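Local atomic coordinates of Di-haem cytochrome c peroxidase family protein (Burkholderia thailandensis E264, PDB entry 6NX0), a protein that carries two c-type hemes, forms an unusually stable bis-Fe(IV) state and probably acts as a peroxidase, as in diheme cytochrome c peroxidases. Residues A[134-139]-A[378-383]; A[144-149]-A[333-338]; A[327-332]-A[384-389]. One frame throughout, in Å; residues are numbered along the deposited sequence.

How the contacts relate
From the N terminus, the chain first passes through 134-139, near the first heme at the start of helix 138-142, and then 144-149, packed against that heme. Much later comes 327-332, beside the second heme, and directly after it 333-338 returns to 144-149 and closes contact 2. Contact 1 closes a longer loop around it when 378-383 reaches 134-139. Next, 384-389 meets 327-332 in contact 3, which crosses both of the others because its segments alternate with theirs. The three also touch directly: Ser380 OG meets Arg145 O, Asn332 ND2 meets Pro144 O, and Phe381 N meets Phe387 O. Together they tie loops of the two heme-binding halves to one another.

Contact 1. Residues A[134-139]-A[378-383]; sequences PTLSPA and KESFMH. With HEC (heme c), chain C.
Leu136 and Glu379 carry the polar link between these segments. Leu136 N donates to Glu379 OE1 over 2.7 Å in a nearly straight bond (166°), arriving on the syn side of the carboxylate, somewhat out of its plane. The acid reaches this N-H because its chain is extended beyond CG (chi2 179°). Two waters widen the seam. One accepts from Glu379 N and donates to Pro134 O; the other donates to both Leu136 O and Glu379 OE2, the latter at 2.6 Å. A long, weak ion pair with Arg130 may further steady the carboxylate charge.

Apolar contact is slight: Leu136 and Glu379 slide past each other in opposite directions, with Leu136 CD1 4.1 Å from Glu379 CB.

The far end of 378-383 holds the propionates of the second heme. Met382 N binds heme O2A at 2.7 Å, while His383 N and ND1 take both oxygens of the other carboxylate, ND1 lying 2.6 Å from heme O2D. Lys378 NZ adds a weak bond to heme O1A. With Pro134 near Cys125 and His126 of the first heme site and 378-383 on the second heme, the contact bridges the two heme-binding halves of a diheme peroxidase.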
loop_
_atom_site.group_PDB
_atom_site.type_symbol
_atom_site.label_atom_id
_atom_site.label_comp_id
_atom_site.label_asym_id
_atom_site.label_seq_id
_atom_site.Cartn_x
_atom_site.Cartn_y
_atom_site.Cartn_z
ATOM N N PRO A 134 8.677 -1.755 5.783
ATOM C CA PRO A 134 9.956 -2.469 5.825
ATOM C C PRO A 134 11.099 -1.625 6.361
ATOM O O PRO A 134 11.260 -0.446 6.025
ATOM C CB PRO A 134 10.195 -2.873 4.360
ATOM C CG PRO A 134 9.370 -1.956 3.570
ATOM C CD PRO A 134 8.163 -1.653 4.398
ATOM N N THR A 135 11.906 -2.265 7.199
ATOM C CA THR A 135 13.259 -1.823 7.479
ATOM C C THR A 135 14.155 -2.668 6.574
ATOM O O THR A 135 14.246 -3.889 6.742
ATOM C CB THR A 135 13.589 -1.970 8.962
ATOM O OG1 THR A 135 12.752 -1.076 9.706
ATOM C CG2 THR A 135 15.029 -1.651 9.215
ATOM N N LEU A 136 14.713 -2.031 5.554
ATOM C CA LEU A 136 15.421 -2.732 4.490
ATOM C C LEU A 136 16.773 -3.265 4.952
ATOM O O LEU A 136 17.478 -2.636 5.750
ATOM C CB LEU A 136 15.621 -1.792 3.308
ATOM C CG LEU A 136 14.343 -1.281 2.632
ATOM C CD1 LEU A 136 14.712 -0.259 1.568
ATOM C CD2 LEU A 136 13.518 -2.426 2.022
ATOM N N SER A 137 17.124 -4.441 4.440
ATOM C CA SER A 137 18.408 -5.049 4.709
ATOM C C SER A 137 19.519 -4.230 4.057
ATOM O O SER A 137 19.273 -3.416 3.171
ATOM C CB SER A 137 18.436 -6.468 4.153
ATOM O OG SER A 137 18.443 -6.397 2.736
ATOM N N PRO A 138 20.776 -4.462 4.437
ATOM C CA PRO A 138 21.864 -3.755 3.742
ATOM C C PRO A 138 21.893 -4.002 2.239
ATOM O O PRO A 138 22.087 -3.056 1.467
ATOM C CB PRO A 138 23.123 -4.289 4.445
ATOM C CG PRO A 138 22.641 -4.681 5.801
ATOM C CD PRO A 138 21.268 -5.242 5.589
ATOM N N ALA A 139 21.692 -5.242 1.787
ATOM C CA ALA A 139 21.709 -5.484 0.352
ATOM C C ALA A 139 20.558 -4.768 -0.334
ATOM O O ALA A 139 20.691 -4.307 -1.471
ATOM C CB ALA A 139 21.643 -6.978 0.065
ATOM N N LYS A 378 9.312 5.979 5.964
ATOM C CA LYS A 378 9.698 4.948 5.011
ATOM C C LYS A 378 11.101 5.207 4.476
ATOM O O LYS A 378 11.544 6.347 4.343
ATOM C CB LYS A 378 8.709 4.891 3.846
ATOM C CG LYS A 378 7.312 4.472 4.241
ATOM C CD LYS A 378 6.296 4.828 3.190
ATOM C CE LYS A 378 6.494 4.080 1.880
ATOM N NZ LYS A 378 5.730 2.808 1.852
ATOM N N GLU A 379 11.798 4.122 4.153
ATOM C CA GLU A 379 13.140 4.207 3.590
ATOM C C GLU A 379 13.155 4.368 2.074
ATOM O O GLU A 379 14.168 4.821 1.522
ATOM C CB GLU A 379 13.954 2.972 3.996
ATOM C CG GLU A 379 14.222 2.924 5.496
ATOM C CD GLU A 379 14.998 1.706 5.927
ATOM O OE1 GLU A 379 14.918 0.664 5.255
ATOM O OE2 GLU A 379 15.708 1.788 6.947
ATOM N N SER A 380 12.063 4.019 1.393
ATOM C CA SER A 380 11.923 4.238 -0.038
ATOM C C SER A 380 10.443 4.360 -0.336
ATOM O O SER A 380 9.592 3.947 0.458
ATOM C CB SER A 380 12.585 3.127 -0.867
ATOM O OG SER A 380 11.932 1.896 -0.644
ATOM N N PHE A 381 10.153 4.935 -1.507
ATOM C CA PHE A 381 8.819 5.417 -1.835
ATOM C C PHE A 381 8.391 4.953 -3.216
ATOM O O PHE A 381 9.212 4.755 -4.116
ATOM C CB PHE A 381 8.743 6.968 -1.764
ATOM C CG PHE A 381 9.150 7.499 -0.428
ATOM C CD1 PHE A 381 8.222 7.660 0.593
ATOM C CD2 PHE A 381 10.471 7.763 -0.170
ATOM C CE1 PHE A 381 8.625 8.102 1.849
ATOM C CE2 PHE A 381 10.873 8.191 1.069
ATOM C CZ PHE A 381 9.957 8.351 2.079
ATOM N N MET A 382 7.069 4.851 -3.363
ATOM C CA MET A 382 6.376 4.350 -4.553
ATOM C C MET A 382 6.504 2.831 -4.683
ATOM O O MET A 382 7.312 2.180 -4.001
ATOM C CB MET A 382 6.878 5.049 -5.824
ATOM C CG MET A 382 6.787 6.556 -5.801
ATOM S SD MET A 382 5.086 7.126 -5.673
ATOM C CE MET A 382 5.278 8.917 -5.703
ATOM N N HIS A 383 5.684 2.266 -5.573
ATOM C CA HIS A 383 5.546 0.812 -5.713
ATOM C C HIS A 383 6.855 0.132 -6.059
ATOM O O HIS A 383 6.999 -1.067 -5.802
ATOM C CB HIS A 383 4.497 0.474 -6.797
ATOM C CG HIS A 383 4.983 0.639 -8.200
ATOM N ND1 HIS A 383 5.135 1.874 -8.792
ATOM C CD2 HIS A 383 5.347 -0.272 -9.136
ATOM C CE1 HIS A 383 5.593 1.719 -10.018
ATOM N NE2 HIS A 383 5.737 0.425 -10.252
HETATM FE FE HEC C . 0.202 10.613 -4.703
HETATM C CHA HEC C . 1.955 7.699 -4.277
HETATM C CHB HEC C . 2.132 12.136 -2.305
HETATM C CHC HEC C . -1.077 13.674 -5.575
HETATM C CHD HEC C . -1.990 9.076 -6.819
HETATM N NA HEC C . 1.707 10.012 -3.482
HETATM C C1A HEC C . 2.244 8.738 -3.445
HETATM C C2A HEC C . 3.351 8.774 -2.526
HETATM C C3A HEC C . 3.332 9.963 -1.911
HETATM C C4A HEC C . 2.298 10.774 -2.505
HETATM C CMA HEC C . 4.354 10.509 -0.918
HETATM C CAA HEC C . 4.219 7.555 -2.138
HETATM C CBA HEC C . 3.615 6.798 -0.968
HETATM C CGA HEC C . 4.322 5.518 -0.592
HETATM O O1A HEC C . 3.727 4.798 0.266
HETATM O O2A HEC C . 5.266 5.070 -1.300
HETATM N NB HEC C . 0.439 12.513 -4.065
HETATM C C1B HEC C . 1.258 12.919 -3.008
HETATM C C2B HEC C . 1.129 14.357 -2.860
HETATM C C3B HEC C . 0.300 14.811 -3.798
HETATM C C4B HEC C . -0.182 13.652 -4.537
HETATM C CMB HEC C . 1.821 15.172 -1.737
HETATM C CAB HEC C . -0.071 16.274 -4.147
HETATM C CBB HEC C . 1.193 17.076 -4.534
HETATM N NC HEC C . -1.299 11.247 -5.893
HETATM C C1C HEC C . -1.616 12.565 -6.165
HETATM C C2C HEC C . -2.671 12.564 -7.139
HETATM C C3C HEC C . -2.996 11.293 -7.413
HETATM C C4C HEC C . -2.112 10.433 -6.663
HETATM C CMC HEC C . -3.323 13.876 -7.629
HETATM C CAC HEC C . -4.222 10.796 -8.196
HETATM C CBC HEC C . -4.099 11.292 -9.652
HETATM N ND HEC C . -0.004 8.721 -5.364
HETATM C C1D HEC C . -0.992 8.313 -6.266
HETATM C C2D HEC C . -0.681 6.979 -6.690
HETATM C C3D HEC C . 0.564 6.583 -5.998
HETATM C C4D HEC C . 0.906 7.691 -5.147
HETATM C CMD HEC C . -1.457 6.108 -7.674
HETATM C CAD HEC C . 1.322 5.258 -6.153
HETATM C CBD HEC C . 2.237 5.381 -7.355
HETATM C CGD HEC C . 3.280 4.292 -7.361
HETATM O O1D HEC C . 3.418 3.581 -6.335
HETATM O O2D HEC C . 4.086 4.262 -8.336
HETATM O O HOH W 1 10.462 1.556 4.230
HETATM O O HOH W 2 17.392 -0.234 7.056
#

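Contact 2. Residues A[144-149]-A[333-338]; sequences PRVPQG and RALPAN. With HEC (heme c), chain B.
Leu335 O accepts from the backbone N of Asn338 at 2.9 Å, closing a beta turn, and Leu335 and Pro336, in that turn, pack against Pro144. No hydrogen bond crosses between the two segments, and the contact is largely apolar.

Leu335 does most of the reaching. Although its CB does not aim at 144-149, the chain runs on with chi2 at 175° and carries CD2 across to two partners. The closer is Val146, whose side chain crosses it at about a right angle and offers CG2 at 3.6 Å from Leu335 CD2; Val146 CG1 lies a little farther away. The other is Pro144, with CB 4.0 Å from the same Leu335 CD2. That Pro144 CB also rests 3.7 Å from Ala334 O and 4.2 Å from Pro336 CD, so this one carbon touches three successive residues. Ala334 CB packs against Pro144 CA.

Polar anchors beside the patch come from neighbouring loops: Asn332 ND2 binds Pro144 O, and Arg145 O accepts from Ser380 OG. Beyond Val146 the chain runs on to the first heme, where Pro147 CB packs 3.7 Å from heme CAC; water 3 coordinates that heme's iron at 2.2 Å. Apolar packing therefore joins the two segments themselves, while hydrogen bonds to adjoining loops hold the backbone of 144-149 in place.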
loop_
_atom_site.group_PDB
_atom_site.type_symbol
_atom_site.label_atom_id
_atom_site.label_comp_id
_atom_site.label_asym_id
_atom_site.label_seq_id
_atom_site.Cartn_x
_atom_site.Cartn_y
_atom_site.Cartn_z
ATOM N N PRO A 144 18.260 -2.653 -4.787
ATOM C CA PRO A 144 16.955 -2.323 -5.377
ATOM C C PRO A 144 16.058 -1.424 -4.547
ATOM O O PRO A 144 15.073 -0.901 -5.094
ATOM C CB PRO A 144 16.302 -3.697 -5.558
ATOM C CG PRO A 144 16.964 -4.564 -4.618
ATOM C CD PRO A 144 18.373 -4.083 -4.478
ATOM N N ARG A 145 16.330 -1.245 -3.254
ATOM C CA ARG A 145 15.518 -0.394 -2.386
ATOM C C ARG A 145 14.083 -0.901 -2.249
ATOM O O ARG A 145 13.143 -0.130 -2.057
ATOM C CB ARG A 145 15.542 1.057 -2.877
ATOM C CG ARG A 145 16.973 1.559 -3.081
ATOM C CD ARG A 145 17.029 3.052 -3.412
ATOM N NE ARG A 145 16.300 3.426 -4.632
ATOM C CZ ARG A 145 16.802 3.350 -5.865
ATOM N NH1 ARG A 145 18.032 2.901 -6.072
ATOM N NH2 ARG A 145 16.078 3.735 -6.905
ATOM N N VAL A 146 13.923 -2.215 -2.344
ATOM C CA VAL A 146 12.699 -2.910 -1.964
ATOM C C VAL A 146 13.122 -4.095 -1.110
ATOM O O VAL A 146 14.309 -4.445 -1.092
ATOM C CB VAL A 146 11.877 -3.357 -3.193
ATOM C CG1 VAL A 146 11.537 -2.183 -4.060
ATOM C CG2 VAL A 146 12.619 -4.409 -3.994
ATOM N N PRO A 147 12.197 -4.725 -0.386
ATOM C CA PRO A 147 12.599 -5.747 0.593
ATOM C C PRO A 147 13.363 -6.897 -0.028
ATOM O O PRO A 147 12.998 -7.420 -1.088
ATOM C CB PRO A 147 11.272 -6.224 1.178
ATOM C CG PRO A 147 10.369 -5.015 1.061
ATOM C CD PRO A 147 10.772 -4.358 -0.238
ATOM N N GLN A 148 14.394 -7.330 0.689
ATOM C CA GLN A 148 15.048 -8.606 0.409
ATOM C C GLN A 148 14.216 -9.764 0.949
ATOM O O GLN A 148 13.646 -9.694 2.044
ATOM C CB GLN A 148 16.442 -8.638 1.036
ATOM C CG GLN A 148 17.262 -9.880 0.697
ATOM C CD GLN A 148 18.605 -9.904 1.393
ATOM O OE1 GLN A 148 19.114 -8.872 1.843
ATOM N NE2 GLN A 148 19.185 -11.088 1.493
ATOM N N GLY A 149 14.160 -10.842 0.171
ATOM C CA GLY A 149 13.484 -12.054 0.598
ATOM C C GLY A 149 14.363 -12.939 1.455
ATOM O O GLY A 149 15.352 -12.506 2.050
ATOM N N ARG A 333 15.912 1.368 -12.048
ATOM C CA ARG A 333 16.789 0.589 -12.899
ATOM C C ARG A 333 17.584 -0.448 -12.117
ATOM O O ARG A 333 18.246 -1.298 -12.740
ATOM C CB ARG A 333 17.712 1.533 -13.672
ATOM C CG ARG A 333 16.941 2.464 -14.618
ATOM C CD ARG A 333 17.815 3.599 -15.141
ATOM N NE ARG A 333 18.339 4.369 -14.016
ATOM C CZ ARG A 333 19.283 5.301 -14.093
ATOM N NH1 ARG A 333 19.827 5.616 -15.260
ATOM N NH2 ARG A 333 19.677 5.921 -12.988
ATOM N N ALA A 334 17.530 -0.408 -10.790
ATOM C CA ALA A 334 18.204 -1.388 -9.951
ATOM C C ALA A 334 17.308 -2.567 -9.564
ATOM O O ALA A 334 17.784 -3.493 -8.890
ATOM C CB ALA A 334 18.759 -0.712 -8.695
ATOM N N LEU A 335 16.034 -2.574 -9.951
ATOM C CA LEU A 335 15.201 -3.740 -9.691
ATOM C C LEU A 335 15.579 -4.895 -10.615
ATOM O O LEU A 335 15.688 -4.696 -11.825
ATOM C CB LEU A 335 13.726 -3.423 -9.901
ATOM C CG LEU A 335 12.952 -2.770 -8.786
ATOM C CD1 LEU A 335 11.542 -2.448 -9.267
ATOM C CD2 LEU A 335 12.850 -3.672 -7.558
ATOM N N PRO A 336 15.735 -6.120 -10.093
ATOM C CA PRO A 336 16.178 -7.237 -10.948
ATOM C C PRO A 336 15.342 -7.456 -12.195
ATOM O O PRO A 336 15.913 -7.636 -13.284
ATOM C CB PRO A 336 16.122 -8.424 -9.979
ATOM C CG PRO A 336 16.450 -7.824 -8.658
ATOM C CD PRO A 336 15.818 -6.456 -8.658
ATOM N N ALA A 337 14.014 -7.400 -12.095
ATOM C CA ALA A 337 13.192 -7.674 -13.273
ATOM C C ALA A 337 13.416 -6.640 -14.362
ATOM O O ALA A 337 13.211 -6.948 -15.542
ATOM C CB ALA A 337 11.701 -7.715 -12.918
ATOM N N ASN A 338 13.866 -5.447 -14.003
ATOM C CA ASN A 338 14.027 -4.384 -14.974
ATOM C C ASN A 338 15.319 -4.511 -15.766
ATOM O O ASN A 338 15.543 -3.701 -16.667
ATOM C CB ASN A 338 13.967 -3.024 -14.274
ATOM C CG ASN A 338 12.546 -2.586 -13.981
ATOM O OD1 ASN A 338 11.589 -3.101 -14.567
ATOM N ND2 ASN A 338 12.390 -1.631 -13.066
HETATM FE FE HEC B . 3.773 -8.305 2.992
HETATM C CHA HEC B . 2.005 -6.268 0.817
HETATM C CHB HEC B . 0.923 -8.886 4.743
HETATM C CHC HEC B . 5.238 -11.016 4.518
HETATM C CHD HEC B . 6.637 -7.862 1.129
HETATM N NA HEC B . 1.866 -7.621 2.861
HETATM C C1A HEC B . 1.329 -6.815 1.877
HETATM C C2A HEC B . -0.057 -6.587 2.179
HETATM C C3A HEC B . -0.322 -7.225 3.328
HETATM C C4A HEC B . 0.849 -7.964 3.725
HETATM C CMA HEC B . -1.681 -7.361 4.006
HETATM C CAA HEC B . -1.027 -5.759 1.316
HETATM C CBA HEC B . -1.114 -4.337 1.840
HETATM C CGA HEC B . -1.921 -3.423 0.956
HETATM O O1A HEC B . -2.172 -2.276 1.430
HETATM O O2A HEC B . -2.176 -3.776 -0.236
HETATM N NB HEC B . 3.206 -9.708 4.344
HETATM C C1B HEC B . 1.951 -9.775 4.933
HETATM C C2B HEC B . 1.939 -10.905 5.823
HETATM C C3B HEC B . 3.095 -11.565 5.691
HETATM C C4B HEC B . 3.920 -10.798 4.789
HETATM C CMB HEC B . 0.740 -11.292 6.694
HETATM C CAB HEC B . 3.584 -12.821 6.439
HETATM C CBB HEC B . 2.734 -14.042 6.009
HETATM N NC HEC B . 5.582 -9.232 2.864
HETATM C C1C HEC B . 5.995 -10.314 3.631
HETATM C C2C HEC B . 7.424 -10.434 3.453
HETATM C C3C HEC B . 7.845 -9.549 2.545
HETATM C C4C HEC B . 6.678 -8.796 2.132
HETATM C CMC HEC B . 8.314 -11.367 4.290
HETATM C CAC HEC B . 9.293 -9.093 2.296
HETATM C CBC HEC B . 10.127 -10.190 1.621
HETATM N ND HEC B . 4.235 -7.225 1.336
HETATM C C1D HEC B . 5.513 -7.173 0.747
HETATM C C2D HEC B . 5.421 -6.382 -0.453
HETATM C C3D HEC B . 4.003 -5.955 -0.584
HETATM C C4D HEC B . 3.320 -6.501 0.556
HETATM C CMD HEC B . 6.538 -6.154 -1.452
HETATM C CAD HEC B . 3.383 -5.129 -1.727
HETATM C CBD HEC B . 3.303 -6.045 -2.926
HETATM C CGD HEC B . 2.376 -5.531 -4.015
HETATM O O1D HEC B . 1.805 -4.432 -3.843
HETATM O O2D HEC B . 2.317 -6.229 -5.066
HETATM O O HOH W 3 3.198 -9.694 1.401
#

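Contact 3. Residues A[327-332]-A[384-389]; sequences IAVPRN and NGVFDT. With HEC (heme c), chain C.
The touching parts of these two irregular segments run at 99° to each other, and their backbones come nearest at Asn332 and Val386, with CA atoms 5.0 Å apart. Two asparagines stitch the crossing from both sides. Asn384 ND2 donates to Pro330 O at 2.8 Å, the acceptor lying close to the plane of the asparagine amide. The same nitrogen also donates a hydrogen bond to a water, which accepts from Asn332 N as well. In the reverse direction, Asn332 ND2 donates to Asn384 O at 2.8 Å, almost perfectly straight (175°). With CG anti to the backbone N (chi1 -179°), Asn332 stretches its amide toward that carbonyl.

Asn384 OD1 turns back to accept from Val386 N at 3.1 Å, from above the carbonyl plane, and this hydrogen bond makes an Asx turn. Val386 wedges in beside it: CG2 sits 3.5 Å from Pro330 O, and CG1 lies over the centre of one face of the Phe387 ring. Phe387 CZ, in turn, meets Pro330 CD at 3.6 Å, the two side chains crossing at about a right angle.

Val329 CG2 faces Asn384 OD1 on one hand and propionate oxygen O2D of the second heme, 3.4 Å away, on the other. With Ile327 it lines that heme's pocket beside the propionate. Val386 and Phe387 opposite Phe381 form a classic beta bulge; bulge and Asx turn shape 384-389, which directly follows the propionate-binding His383.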
loop_
_atom_site.group_PDB
_atom_site.type_symbol
_atom_site.label_atom_id
_atom_site.label_comp_id
_atom_site.label_asym_id
_atom_site.label_seq_id
_atom_site.Cartn_x
_atom_site.Cartn_y
_atom_site.Cartn_z
ATOM N N ILE A 327 0.319 7.436 -12.455
ATOM C CA ILE A 327 1.162 8.637 -12.385
ATOM C C ILE A 327 2.559 8.415 -12.962
ATOM O O ILE A 327 3.323 9.391 -13.088
ATOM C CB ILE A 327 1.244 9.209 -10.949
ATOM C CG1 ILE A 327 2.037 8.307 -9.989
ATOM C CG2 ILE A 327 -0.159 9.462 -10.387
ATOM C CD1 ILE A 327 2.365 8.978 -8.643
ATOM N N ALA A 328 2.909 7.171 -13.334
ATOM C CA ALA A 328 4.116 6.880 -14.113
ATOM C C ALA A 328 5.399 7.350 -13.415
ATOM O O ALA A 328 6.218 8.074 -13.981
ATOM C CB ALA A 328 4.009 7.499 -15.510
ATOM N N VAL A 329 5.604 6.893 -12.188
ATOM C CA VAL A 329 6.875 7.218 -11.533
ATOM C C VAL A 329 8.050 6.621 -12.311
ATOM O O VAL A 329 7.887 5.661 -13.091
ATOM C CB VAL A 329 6.909 6.776 -10.058
ATOM C CG1 VAL A 329 5.767 7.383 -9.284
ATOM C CG2 VAL A 329 6.941 5.266 -9.945
ATOM N N PRO A 330 9.251 7.172 -12.148
ATOM C CA PRO A 330 10.395 6.716 -12.946
ATOM C C PRO A 330 10.745 5.258 -12.697
ATOM O O PRO A 330 10.529 4.713 -11.612
ATOM C CB PRO A 330 11.535 7.631 -12.495
ATOM C CG PRO A 330 10.831 8.860 -11.960
ATOM C CD PRO A 330 9.592 8.329 -11.312
ATOM N N ARG A 331 11.318 4.642 -13.731
ATOM C CA ARG A 331 11.797 3.272 -13.623
ATOM C C ARG A 331 12.895 3.160 -12.572
ATOM O O ARG A 331 13.822 3.979 -12.512
ATOM C CB ARG A 331 12.327 2.818 -14.980
ATOM C CG ARG A 331 12.684 1.321 -15.075
ATOM C CD ARG A 331 13.007 1.036 -16.524
ATOM N NE ARG A 331 13.338 -0.342 -16.885
ATOM C CZ ARG A 331 12.451 -1.259 -17.249
ATOM N NH1 ARG A 331 11.143 -0.990 -17.213
ATOM N NH2 ARG A 331 12.863 -2.464 -17.648
ATOM N N ASN A 332 12.799 2.120 -11.749
ATOM C CA ASN A 332 13.867 1.781 -10.815
ATOM C C ASN A 332 14.800 0.830 -11.548
ATOM O O ASN A 332 14.506 -0.362 -11.680
ATOM C CB ASN A 332 13.316 1.148 -9.543
ATOM C CG ASN A 332 14.415 0.809 -8.558
ATOM O OD1 ASN A 332 15.585 0.769 -8.926
ATOM N ND2 ASN A 332 14.056 0.573 -7.315
ATOM N N ASN A 384 7.788 0.857 -6.675
ATOM C CA ASN A 384 9.063 0.310 -7.110
ATOM C C ASN A 384 10.232 0.811 -6.278
ATOM O O ASN A 384 11.386 0.527 -6.627
ATOM C CB ASN A 384 9.300 0.630 -8.574
ATOM C CG ASN A 384 9.363 2.122 -8.842
ATOM O OD1 ASN A 384 9.177 2.924 -7.946
ATOM N ND2 ASN A 384 9.628 2.489 -10.092
ATOM N N GLY A 385 9.970 1.542 -5.192
ATOM C CA GLY A 385 11.049 2.006 -4.332
ATOM C C GLY A 385 11.968 3.027 -4.968
ATOM O O GLY A 385 13.090 3.221 -4.494
ATOM N N VAL A 386 11.537 3.682 -6.053
ATOM C CA VAL A 386 12.481 4.450 -6.865
ATOM C C VAL A 386 13.036 5.667 -6.131
ATOM O O VAL A 386 14.189 6.048 -6.373
ATOM C CB VAL A 386 11.847 4.860 -8.213
ATOM C CG1 VAL A 386 10.726 5.903 -8.078
ATOM C CG2 VAL A 386 12.929 5.387 -9.158
ATOM N N PHE A 387 12.268 6.281 -5.235
ATOM C CA PHE A 387 12.719 7.476 -4.525
ATOM C C PHE A 387 13.179 7.111 -3.123
ATOM O O PHE A 387 12.551 6.286 -2.459
ATOM C CB PHE A 387 11.603 8.512 -4.422
ATOM C CG PHE A 387 11.134 9.029 -5.741
ATOM C CD1 PHE A 387 12.041 9.482 -6.693
ATOM C CD2 PHE A 387 9.794 9.049 -6.044
ATOM C CE1 PHE A 387 11.598 9.957 -7.922
ATOM C CE2 PHE A 387 9.361 9.529 -7.272
ATOM C CZ PHE A 387 10.262 9.974 -8.193
ATOM N N ASP A 388 14.274 7.733 -2.667
ATOM C CA ASP A 388 14.767 7.469 -1.318
ATOM C C ASP A 388 14.554 8.632 -0.360
ATOM O O ASP A 388 14.911 8.511 0.815
ATOM C CB ASP A 388 16.252 7.043 -1.321
ATOM C CG ASP A 388 17.209 8.132 -1.754
ATOM O OD1 ASP A 388 16.793 9.244 -2.089
ATOM O OD2 ASP A 388 18.437 7.856 -1.755
ATOM N N THR A 389 13.892 9.710 -0.791
ATOM C CA THR A 389 13.488 10.763 0.125
ATOM C C THR A 389 12.053 11.160 -0.147
ATOM O O THR A 389 11.609 11.164 -1.297
ATOM C CB THR A 389 14.338 12.031 0.020
ATOM O OG1 THR A 389 14.073 12.673 -1.225
ATOM C CG2 THR A 389 15.840 11.715 0.135
HETATM FE FE HEC C . 0.202 10.613 -4.703
HETATM C CHA HEC C . 1.955 7.699 -4.277
HETATM C CHB HEC C . 2.132 12.136 -2.305
HETATM C CHC HEC C . -1.077 13.674 -5.575
HETATM C CHD HEC C . -1.990 9.076 -6.819
HETATM N NA HEC C . 1.707 10.012 -3.482
HETATM C C1A HEC C . 2.244 8.738 -3.445
HETATM C C2A HEC C . 3.351 8.774 -2.526
HETATM C C3A HEC C . 3.332 9.963 -1.911
HETATM C C4A HEC C . 2.298 10.774 -2.505
HETATM C CMA HEC C . 4.354 10.509 -0.918
HETATM C CAA HEC C . 4.219 7.555 -2.138
HETATM C CBA HEC C . 3.615 6.798 -0.968
HETATM C CGA HEC C . 4.322 5.518 -0.592
HETATM O O1A HEC C . 3.727 4.798 0.266
HETATM O O2A HEC C . 5.266 5.070 -1.300
HETATM N NB HEC C . 0.439 12.513 -4.065
HETATM C C1B HEC C . 1.258 12.919 -3.008
HETATM C C2B HEC C . 1.129 14.357 -2.860
HETATM C C3B HEC C . 0.300 14.811 -3.798
HETATM C C4B HEC C . -0.182 13.652 -4.537
HETATM C CMB HEC C . 1.821 15.172 -1.737
HETATM C CAB HEC C . -0.071 16.274 -4.147
HETATM C CBB HEC C . 1.193 17.076 -4.534
HETATM N NC HEC C . -1.299 11.247 -5.893
HETATM C C1C HEC C . -1.616 12.565 -6.165
HETATM C C2C HEC C . -2.671 12.564 -7.139
HETATM C C3C HEC C . -2.996 11.293 -7.413
HETATM C C4C HEC C . -2.112 10.433 -6.663
HETATM C CMC HEC C . -3.323 13.876 -7.629
HETATM C CAC HEC C . -4.222 10.796 -8.196
HETATM C CBC HEC C . -4.099 11.292 -9.652
HETATM N ND HEC C . -0.004 8.721 -5.364
HETATM C C1D HEC C . -0.992 8.313 -6.266
HETATM C C2D HEC C . -0.681 6.979 -6.690
HETATM C C3D HEC C . 0.564 6.583 -5.998
HETATM C C4D HEC C . 0.906 7.691 -5.147
HETATM C CMD HEC C . -1.457 6.108 -7.674
HETATM C CAD HEC C . 1.322 5.258 -6.153
HETATM C CBD HEC C . 2.237 5.381 -7.355
HETATM C CGD HEC C . 3.280 4.292 -7.361
HETATM O O1D HEC C . 3.418 3.581 -6.335
HETATM O O2D HEC C . 4.086 4.262 -8.336
HETATM O O HOH W 4 10.296 0.314 -11.991
#